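Local coordinates for protein ureidoglycolate hydrolase (PDB 4PXB) that hydrolyses (S)-ureidoglycolate to glyoxylate, ammonium and carbon dioxide as a manganese-dependent homodimer in plant purine breakdown, at residues D68-I73 with L133-E138; I144-S149 with Y377-F382. The protein carries 1 engineered substitution. All blocks are in the same frame, centred on the assembly; numbering follows the deposited sequence.

Contact 1 (D68-I73 with L133-E138). Engineered in segment 133-138: A137 (natural residue Glu). With MN (manganese (II) ion), chain D; UGC ((2S)-(carbamoylamino)(hydroxy)ethanoic acid), chain E.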
ATOM      1  N   ASP A  68     -12.214 -31.272  -0.992  1.00 17.65           N
ATOM      2  CA  ASP A  68     -12.009 -31.466   0.439  1.00 18.05           C
ATOM      3  C   ASP A  68     -12.379 -30.207   1.220  1.00 16.28           C
ATOM      4  O   ASP A  68     -12.900 -29.238   0.650  1.00 17.12           O
ATOM      5  CB  ASP A  68     -10.597 -31.978   0.770  1.00 17.20           C
ATOM      6  CG  ASP A  68      -9.500 -30.963   0.457  1.00 14.16           C
ATOM      7  OD1 ASP A  68      -9.802 -29.761   0.291  1.00 15.91           O
ATOM      8  OD2 ASP A  68      -8.319 -31.372   0.400  1.00 15.25           O
ATOM      9  N   ALA A  69     -12.104 -30.220   2.518  1.00 18.11           N
ATOM     10  CA  ALA A  69     -12.555 -29.155   3.410  1.00 16.37           C
ATOM     11  C   ALA A  69     -11.994 -27.762   3.093  1.00 18.32           C
ATOM     12  O   ALA A  69     -12.591 -26.758   3.483  1.00 18.86           O
ATOM     13  CB  ALA A  69     -12.268 -29.534   4.864  1.00 19.80           C
ATOM     14  N   VAL A  70     -10.852 -27.686   2.407  1.00 16.17           N
ATOM     15  CA  VAL A  70     -10.280 -26.370   2.069  1.00 14.39           C
ATOM     16  C   VAL A  70     -10.383 -26.043   0.575  1.00 16.00           C
ATOM     17  O   VAL A  70      -9.928 -24.988   0.127  1.00 16.03           O
ATOM     18  CB  VAL A  70      -8.802 -26.225   2.526  1.00 14.58           C
ATOM     19  CG1 VAL A  70      -8.701 -26.328   4.047  1.00 16.43           C
ATOM     20  CG2 VAL A  70      -7.922 -27.269   1.849  1.00 14.54           C
ATOM     21  N   GLY A  71     -10.980 -26.934  -0.203  1.00 17.49           N
ATOM     22  CA  GLY A  71     -11.200 -26.624  -1.602  1.00 15.42           C
ATOM     23  C   GLY A  71     -10.181 -27.188  -2.573  1.00 14.24           C
ATOM     24  O   GLY A  71     -10.134 -26.759  -3.732  1.00 14.12           O
ATOM     25  N   ASN A  72      -9.357 -28.132  -2.124  1.00 14.30           N
ATOM     26  CA  ASN A  72      -8.609 -28.937  -3.087  1.00 14.04           C
ATOM     27  C   ASN A  72      -9.649 -29.706  -3.893  1.00 17.43           C
ATOM     28  O   ASN A  72     -10.613 -30.233  -3.326  1.00 14.71           O
ATOM     29  CB  ASN A  72      -7.653 -29.906  -2.391  1.00 13.34           C
ATOM     30  CG  ASN A  72      -6.511 -29.200  -1.662  1.00 15.25           C
ATOM     31  OD1 ASN A  72      -5.884 -28.271  -2.189  1.00 12.12           O
ATOM     32  ND2 ASN A  72      -6.229 -29.650  -0.444  1.00 14.45           N
ATOM     33  N   ILE A  73      -9.468 -29.746  -5.210  1.00 14.05           N
ATOM     34  CA  ILE A  73     -10.439 -30.332  -6.116  1.00 13.74           C
ATOM     35  C   ILE A  73      -9.818 -31.559  -6.759  1.00 17.07           C
ATOM     36  O   ILE A  73      -8.683 -31.509  -7.238  1.00 15.44           O
ATOM     37  CB  ILE A  73     -10.871 -29.301  -7.192  1.00 16.25           C
ATOM     38  CG1 ILE A  73     -11.576 -28.121  -6.515  1.00 16.80           C
ATOM     39  CG2 ILE A  73     -11.785 -29.940  -8.217  1.00 17.60           C
ATOM     40  CD1 ILE A  73     -12.056 -27.026  -7.458  1.00 17.64           C
ATOM     41  N   LEU A 133      -6.632 -30.159  -8.546  1.00 12.95           N
ATOM     42  CA  LEU A 133      -6.535 -28.708  -8.560  1.00 11.38           C
ATOM     43  C   LEU A 133      -6.285 -28.292  -7.117  1.00 12.10           C
ATOM     44  O   LEU A 133      -7.204 -28.320  -6.278  1.00 13.47           O
ATOM     45  CB  LEU A 133      -7.831 -28.081  -9.082  1.00 12.83           C
ATOM     46  CG  LEU A 133      -8.012 -26.567  -8.961  1.00 16.77           C
ATOM     47  CD1 LEU A 133      -6.741 -25.808  -9.348  1.00 16.12           C
ATOM     48  CD2 LEU A 133      -9.163 -26.145  -9.861  1.00 15.71           C
ATOM     49  N   PHE A 134      -5.044 -27.932  -6.808  1.00 10.05           N
ATOM     50  CA  PHE A 134      -4.725 -27.477  -5.458  1.00 12.84           C
ATOM     51  C   PHE A 134      -5.440 -26.175  -5.179  1.00 12.97           C
ATOM     52  O   PHE A 134      -5.547 -25.328  -6.063  1.00 14.69           O
ATOM     53  CB  PHE A 134      -3.218 -27.334  -5.287  1.00 14.28           C
ATOM     54  CG  PHE A 134      -2.496 -28.641  -5.399  1.00 13.07           C
ATOM     55  CD1 PHE A 134      -2.343 -29.456  -4.287  1.00 13.73           C
ATOM     56  CD2 PHE A 134      -2.014 -29.079  -6.622  1.00 12.48           C
ATOM     57  CE1 PHE A 134      -1.694 -30.687  -4.389  1.00 14.99           C
ATOM     58  CE2 PHE A 134      -1.361 -30.300  -6.732  1.00 15.49           C
ATOM     59  CZ  PHE A 134      -1.203 -31.108  -5.608  1.00 13.36           C
ATOM     60  N   THR A 135      -5.930 -26.008  -3.953  1.00 13.36           N
ATOM     61  CA  THR A 135      -6.806 -24.884  -3.640  1.00 12.15           C
ATOM     62  C   THR A 135      -6.097 -23.546  -3.829  1.00 10.99           C
ATOM     63  O   THR A 135      -6.725 -22.547  -4.173  1.00 13.56           O
ATOM     64  CB  THR A 135      -7.409 -24.998  -2.210  1.00 12.59           C
ATOM     65  OG1 THR A 135      -8.557 -24.146  -2.098  1.00 12.75           O
ATOM     66  CG2 THR A 135      -6.379 -24.625  -1.134  1.00 13.35           C
ATOM     67  N   SER A 136      -4.781 -23.541  -3.642  1.00 13.07           N
ATOM     68  CA  SER A 136      -3.970 -22.332  -3.816  1.00 11.63           C
ATOM     69  C   SER A 136      -2.504 -22.702  -3.674  1.00 12.59           C
ATOM     70  O   SER A 136      -2.150 -23.493  -2.794  1.00 14.93           O
ATOM     71  CB  SER A 136      -4.322 -21.299  -2.733  1.00 12.86           C
ATOM     72  OG  SER A 136      -3.336 -20.280  -2.647  1.00 15.86           O
ATOM     73  N   ALA A 137      -1.647 -22.147  -4.527  1.00 11.23           N
ATOM     74  CA  ALA A 137      -0.209 -22.304  -4.338  1.00 10.78           C
ATOM     75  C   ALA A 137       0.448 -20.981  -3.938  1.00  9.83           C
ATOM     76  O   ALA A 137       1.511 -20.978  -3.304  1.00 11.92           O
ATOM     77  CB  ALA A 137       0.449 -22.872  -5.590  1.00 10.46           C
ATOM     78  N   GLU A 138      -0.186 -19.860  -4.280  1.00 10.42           N
ATOM     79  CA  GLU A 138       0.437 -18.553  -4.061  1.00 11.15           C
ATOM     80  C   GLU A 138       0.147 -18.002  -2.669  1.00 11.95           C
ATOM     81  O   GLU A 138      -0.938 -18.220  -2.123  1.00 12.23           O
ATOM     82  CB  GLU A 138      -0.034 -17.551  -5.110  1.00 11.72           C
ATOM     83  CG  GLU A 138       0.155 -18.030  -6.546  1.00 11.86           C
ATOM     84  CD  GLU A 138       1.616 -18.035  -6.988  1.00 13.16           C
ATOM     85  OE1 GLU A 138       2.544 -17.941  -6.144  1.00 11.62           O
ATOM     86  OE2 GLU A 138       1.837 -18.142  -8.209  1.00 12.84           O
TER
HETATM   87 MN    MN D 502       3.764 -18.681  -9.275  1.00 14.39          MN
HETATM   88  O3  UGC E 503       7.210 -17.951  -5.965  1.00 14.68           O
HETATM   89  C3  UGC E 503       7.034 -19.075  -6.489  1.00 16.82           C
HETATM   90  O4  UGC E 503       7.948 -19.973  -6.455  1.00 14.82           O
HETATM   91  C2  UGC E 503       5.795 -19.339  -7.262  1.00 18.98           C
HETATM   92  O2  UGC E 503       4.628 -18.763  -6.841  1.00 16.05           O
HETATM   93  N2  UGC E 503       5.631 -20.729  -7.562  1.00 19.61           N
HETATM   94  C1  UGC E 503       5.840 -20.790  -8.982  1.00 17.57           C
HETATM   95  O1  UGC E 503       6.089 -19.719  -9.544  1.00 20.90           O
HETATM   96  N1  UGC E 503       5.768 -22.019  -9.716  1.00 16.06           N
HETATM   97  O   HOH W   1       3.104 -20.739  -8.224  1.00 19.95           O

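Contact 2 (I144-S149 with Y377-F382). With UGC ((2S)-(carbamoylamino)(hydroxy)ethanoic acid), chain E.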
ATOM      1  N   ILE A 144       0.683 -17.541   3.143  1.00 14.33           N
ATOM      2  CA  ILE A 144       1.024 -18.965   3.199  1.00 15.48           C
ATOM      3  C   ILE A 144       1.031 -19.545   1.792  1.00 15.01           C
ATOM      4  O   ILE A 144      -0.004 -19.545   1.119  1.00 15.90           O
ATOM      5  CB  ILE A 144       0.009 -19.749   4.054  1.00 17.40           C
ATOM      6  CG1 ILE A 144      -0.048 -19.166   5.469  1.00 20.23           C
ATOM      7  CG2 ILE A 144       0.370 -21.240   4.122  1.00 17.93           C
ATOM      8  CD1 ILE A 144      -1.230 -19.653   6.282  1.00 20.31           C
ATOM      9  N   SER A 145       2.189 -20.034   1.348  1.00 12.05           N
ATOM     10  CA  SER A 145       2.296 -20.650   0.025  1.00 15.11           C
ATOM     11  C   SER A 145       1.808 -22.090   0.091  1.00 14.20           C
ATOM     12  O   SER A 145       1.824 -22.696   1.170  1.00 13.90           O
ATOM     13  CB  SER A 145       3.748 -20.618  -0.456  1.00 17.28           C
ATOM     14  OG  SER A 145       4.585 -21.374   0.416  1.00 21.06           O
ATOM     15  N   CYS A 146       1.354 -22.622  -1.047  1.00 12.02           N
ATOM     16  CA  CYS A 146       0.960 -24.028  -1.147  1.00 13.56           C
ATOM     17  C   CYS A 146       0.041 -24.455  -0.013  1.00 13.99           C
ATOM     18  O   CYS A 146       0.245 -25.505   0.592  1.00 11.96           O
ATOM     19  CB  CYS A 146       2.195 -24.930  -1.158  1.00 13.36           C
ATOM     20  SG  CYS A 146       3.236 -24.719  -2.632  1.00 12.88           S
ATOM     21  N   LEU A 147      -0.957 -23.632   0.285  1.00 13.84           N
ATOM     22  CA  LEU A 147      -1.814 -23.876   1.434  1.00 14.14           C
ATOM     23  C   LEU A 147      -2.463 -25.262   1.344  1.00 14.65           C
ATOM     24  O   LEU A 147      -2.501 -26.014   2.327  1.00 15.02           O
ATOM     25  CB  LEU A 147      -2.859 -22.762   1.550  1.00 16.24           C
ATOM     26  CG  LEU A 147      -3.755 -22.765   2.795  1.00 24.55           C
ATOM     27  CD1 LEU A 147      -4.055 -21.337   3.246  1.00 21.61           C
ATOM     28  CD2 LEU A 147      -5.060 -23.523   2.524  1.00 17.38           C
ATOM     29  N   GLY A 148      -2.945 -25.604   0.155  1.00 15.17           N
ATOM     30  CA  GLY A 148      -3.579 -26.891  -0.072  1.00 12.09           C
ATOM     31  C   GLY A 148      -2.657 -28.089   0.092  1.00 14.81           C
ATOM     32  O   GLY A 148      -2.997 -29.031   0.809  1.00 14.00           O
ATOM     33  N   SER A 149      -1.503 -28.080  -0.570  1.00  9.95           N
ATOM     34  CA  SER A 149      -0.616 -29.240  -0.508  1.00 14.27           C
ATOM     35  C   SER A 149       0.110 -29.369   0.843  1.00 12.93           C
ATOM     36  O   SER A 149       0.470 -30.472   1.261  1.00 12.40           O
ATOM     37  CB  SER A 149       0.383 -29.233  -1.672  1.00 10.99           C
ATOM     38  OG  SER A 149       1.141 -28.030  -1.672  1.00 12.49           O
ATOM     39  N   TYR A 377       9.195 -22.746  -6.203  1.00 12.03           N
ATOM     40  CA  TYR A 377       8.607 -23.842  -5.436  1.00 11.94           C
ATOM     41  C   TYR A 377       7.261 -24.179  -6.060  1.00 10.66           C
ATOM     42  O   TYR A 377       6.734 -23.405  -6.871  1.00 12.49           O
ATOM     43  CB  TYR A 377       8.479 -23.484  -3.933  1.00 11.44           C
ATOM     44  CG  TYR A 377       7.698 -22.216  -3.653  1.00 15.25           C
ATOM     45  CD1 TYR A 377       8.351 -21.031  -3.324  1.00 14.94           C
ATOM     46  CD2 TYR A 377       6.305 -22.206  -3.698  1.00 17.81           C
ATOM     47  CE1 TYR A 377       7.637 -19.870  -3.054  1.00 16.10           C
ATOM     48  CE2 TYR A 377       5.583 -21.047  -3.437  1.00 14.19           C
ATOM     49  CZ  TYR A 377       6.258 -19.886  -3.119  1.00 16.29           C
ATOM     50  OH  TYR A 377       5.550 -18.733  -2.864  1.00 15.22           O
ATOM     51  N   HIS A 378       6.724 -25.343  -5.719  1.00 10.98           N
ATOM     52  CA  HIS A 378       5.508 -25.851  -6.348  1.00 11.89           C
ATOM     53  C   HIS A 378       4.820 -26.751  -5.359  1.00 11.38           C
ATOM     54  O   HIS A 378       5.431 -27.180  -4.380  1.00 13.44           O
ATOM     55  CB  HIS A 378       5.852 -26.711  -7.570  1.00 10.29           C
ATOM     56  CG  HIS A 378       6.628 -25.990  -8.623  1.00 13.04           C
ATOM     57  ND1 HIS A 378       6.039 -25.160  -9.552  1.00 10.92           N
ATOM     58  CD2 HIS A 378       7.957 -25.986  -8.897  1.00 10.96           C
ATOM     59  CE1 HIS A 378       6.967 -24.671 -10.349  1.00 12.09           C
ATOM     60  NE2 HIS A 378       8.142 -25.157  -9.979  1.00 12.08           N
ATOM     61  N   ASP A 379       3.564 -27.083  -5.630  1.00 10.09           N
ATOM     62  CA  ASP A 379       2.858 -28.046  -4.800  1.00 11.10           C
ATOM     63  C   ASP A 379       3.606 -29.388  -4.751  1.00 12.52           C
ATOM     64  O   ASP A 379       3.528 -30.123  -3.753  1.00 12.02           O
ATOM     65  CB  ASP A 379       1.419 -28.210  -5.302  1.00 11.98           C
ATOM     66  CG  ASP A 379       0.584 -26.954  -5.082  1.00 13.74           C
ATOM     67  OD1 ASP A 379       0.366 -26.584  -3.898  1.00 13.22           O
ATOM     68  OD2 ASP A 379       0.148 -26.329  -6.081  1.00 13.10           O
ATOM     69  N   SER A 380       4.351 -29.680  -5.818  1.00 11.46           N
ATOM     70  CA  SER A 380       5.189 -30.877  -5.886  1.00 11.60           C
ATOM     71  C   SER A 380       6.135 -30.953  -4.700  1.00 13.27           C
ATOM     72  O   SER A 380       6.469 -32.043  -4.233  1.00 12.82           O
ATOM     73  CB  SER A 380       6.020 -30.870  -7.170  1.00  9.44           C
ATOM     74  OG  SER A 380       5.188 -31.039  -8.306  1.00 12.94           O
ATOM     75  N   LEU A 381       6.586 -29.796  -4.225  1.00  9.16           N
ATOM     76  CA  LEU A 381       7.496 -29.759  -3.079  1.00 13.91           C
ATOM     77  C   LEU A 381       6.872 -30.457  -1.872  1.00 13.86           C
ATOM     78  O   LEU A 381       7.538 -31.222  -1.168  1.00 13.39           O
ATOM     79  CB  LEU A 381       7.863 -28.317  -2.727  1.00 13.04           C
ATOM     80  CG  LEU A 381       8.760 -28.101  -1.505  1.00 14.49           C
ATOM     81  CD1 LEU A 381      10.112 -28.738  -1.737  1.00 15.61           C
ATOM     82  CD2 LEU A 381       8.911 -26.599  -1.244  1.00 13.78           C
ATOM     83  N   PHE A 382       5.584 -30.226  -1.650  1.00 12.08           N
ATOM     84  CA  PHE A 382       4.916 -30.838  -0.506  1.00 13.32           C
ATOM     85  C   PHE A 382       4.287 -32.197  -0.787  1.00 14.88           C
ATOM     86  O   PHE A 382       4.250 -33.058   0.109  1.00 15.85           O
ATOM     87  CB  PHE A 382       3.951 -29.841   0.130  1.00 13.70           C
ATOM     88  CG  PHE A 382       4.636 -28.583   0.540  1.00 13.25           C
ATOM     89  CD1 PHE A 382       5.330 -28.525   1.733  1.00 14.78           C
ATOM     90  CD2 PHE A 382       4.669 -27.488  -0.310  1.00 12.75           C
ATOM     91  CE1 PHE A 382       6.000 -27.385   2.103  1.00 16.28           C
ATOM     92  CE2 PHE A 382       5.346 -26.342   0.051  1.00 14.79           C
ATOM     93  CZ  PHE A 382       6.014 -26.289   1.259  1.00 16.47           C
TER
HETATM   94  O3  UGC E 503       7.210 -17.951  -5.965  1.00 14.68           O
HETATM   95  C3  UGC E 503       7.034 -19.075  -6.489  1.00 16.82           C
HETATM   96  O4  UGC E 503       7.948 -19.973  -6.455  1.00 14.82           O
HETATM   97  C2  UGC E 503       5.795 -19.339  -7.262  1.00 18.98           C
HETATM   98  O2  UGC E 503       4.628 -18.763  -6.841  1.00 16.05           O
HETATM   99  N2  UGC E 503       5.631 -20.729  -7.562  1.00 19.61           N
HETATM  100  C1  UGC E 503       5.840 -20.790  -8.982  1.00 17.57           C
HETATM  101  O1  UGC E 503       6.089 -19.719  -9.544  1.00 20.90           O
HETATM  102  N1  UGC E 503       5.768 -22.019  -9.716  1.00 16.06           N
HETATM  103  O   HOH W   2      -1.632 -25.883  -2.422  1.00 13.42           O

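Contact 1 (D68-I73 with L133-E138)
An antiparallel hydrogen-bonded pair, I73 with L133, anchors the turn 68-71 to the start of the metal-site loop of this M20-family hydrolase. I73 N gives a nearly straight bond to L133 O (2.9 Å, 170° at the hydrogen), and L133 N returns one to I73 O. The I73 and L133 side chains run alongside each other on one face of the strand pair, their CB atoms 3.8 Å apart, against helix 45-60. Beyond this pair, bonds between side chain and backbone continue the link. The carbonyl OD1 of N72 accepts from T135 N at 2.9 Å, the donor tilted 17° from the carbonyl plane. A chi1 of -162° carries T135 OG1 away from its own N and toward the turn, where it donates to V70 O at 2.7 Å; R51 also bonds this hydroxyl. The N72 amide is held at both ends, which fixes its rotation: ND2 meets the syn lone pair of D68 OD2 (2.8 Å). D68 OD1 accepts V70 N and N72 N from opposite faces of the carboxylate, the first bond forming an Asx turn within the type I beta turn. With an alanine at N72, T135 N is likely to lose its acceptor and D68 OD2 its amide donor, weakening one of the ties between turn and loop. Further along, past the engineered A137 (natural residue Glu), E138 OE2 binds manganese at 2.3 Å, with D103 and H402 as further ligands. A metal-binding loop leaving the end of a core strand is the arrangement seen in the dinuclear site of M20 enzymes.

Contact 2 (I144-S149 with Y377-F382)
C146 and F382 form the apolar part of this buried contact, while S149 and D379 meet beside them through a polar, water-bridged part. C146 CB lies 3.7 Å from F382 CD2, and its sulfur sits at the edge of the phenyl ring, 4.9 Å from the centroid and 77° off the normal. With SG beside the backbone N (chi1 -66°), the thiol points into the corner between F382, D379 and the ring of Y377, which the sulfur approaches obliquely. S145 CB adds to the close packing, 3.5 Å from Y377 CE2. Equally close is the direct polar bond, in which S149 OG donates to the anti lone pair of D379 OD1 at 2.8 Å. The looser part is the link through water 2, which bridges the same oxygen to S149 N. A direct hydroxyl bond and a mediated backbone link thus converge on one carboxylate oxygen and probably help to stabilise its negative charge. One face of the Y377 ring meets the substrate. Ureidoglycolate O4 stands 3.3 Å above the ring plane, over the centre, and accepts from Y377 N (3.1 Å, 153° at the hydrogen); a weak bond runs back from substrate N2 to Y377 O. H378 also borders the substrate, its NE2 held by S374 and its ring edge-to-face with H208. The contact thus joins the N-terminal part of helix 147-152, with C146 at its N-cap position, to helix 379-383 and the residues before it, while strand 389-394 packs against H378 and S380, and strand 222-239 touches Y377, S380 and L381.

Overall arrangement
From the N terminus, contact 1 closes first: it brings the turn after strand 64-67 back to the end of strand 129-133, across an intervening span that includes helix 105-120. Contact 2 opens only afterwards and closes a much longer loop, bringing 144-149 to 377-382 across the dimerization region. The two loops therefore follow in series and neither nest nor cross. Their centres are 10 Å apart and they touch directly: C146 N lies 2.8 Å from A137 O, a probable hydrogen bond, and F134 CG lies 3.5 Å from D379 CG. Both reach the same ureidoglycolate, linking the strand-end metal loop to the late substrate-binding segment.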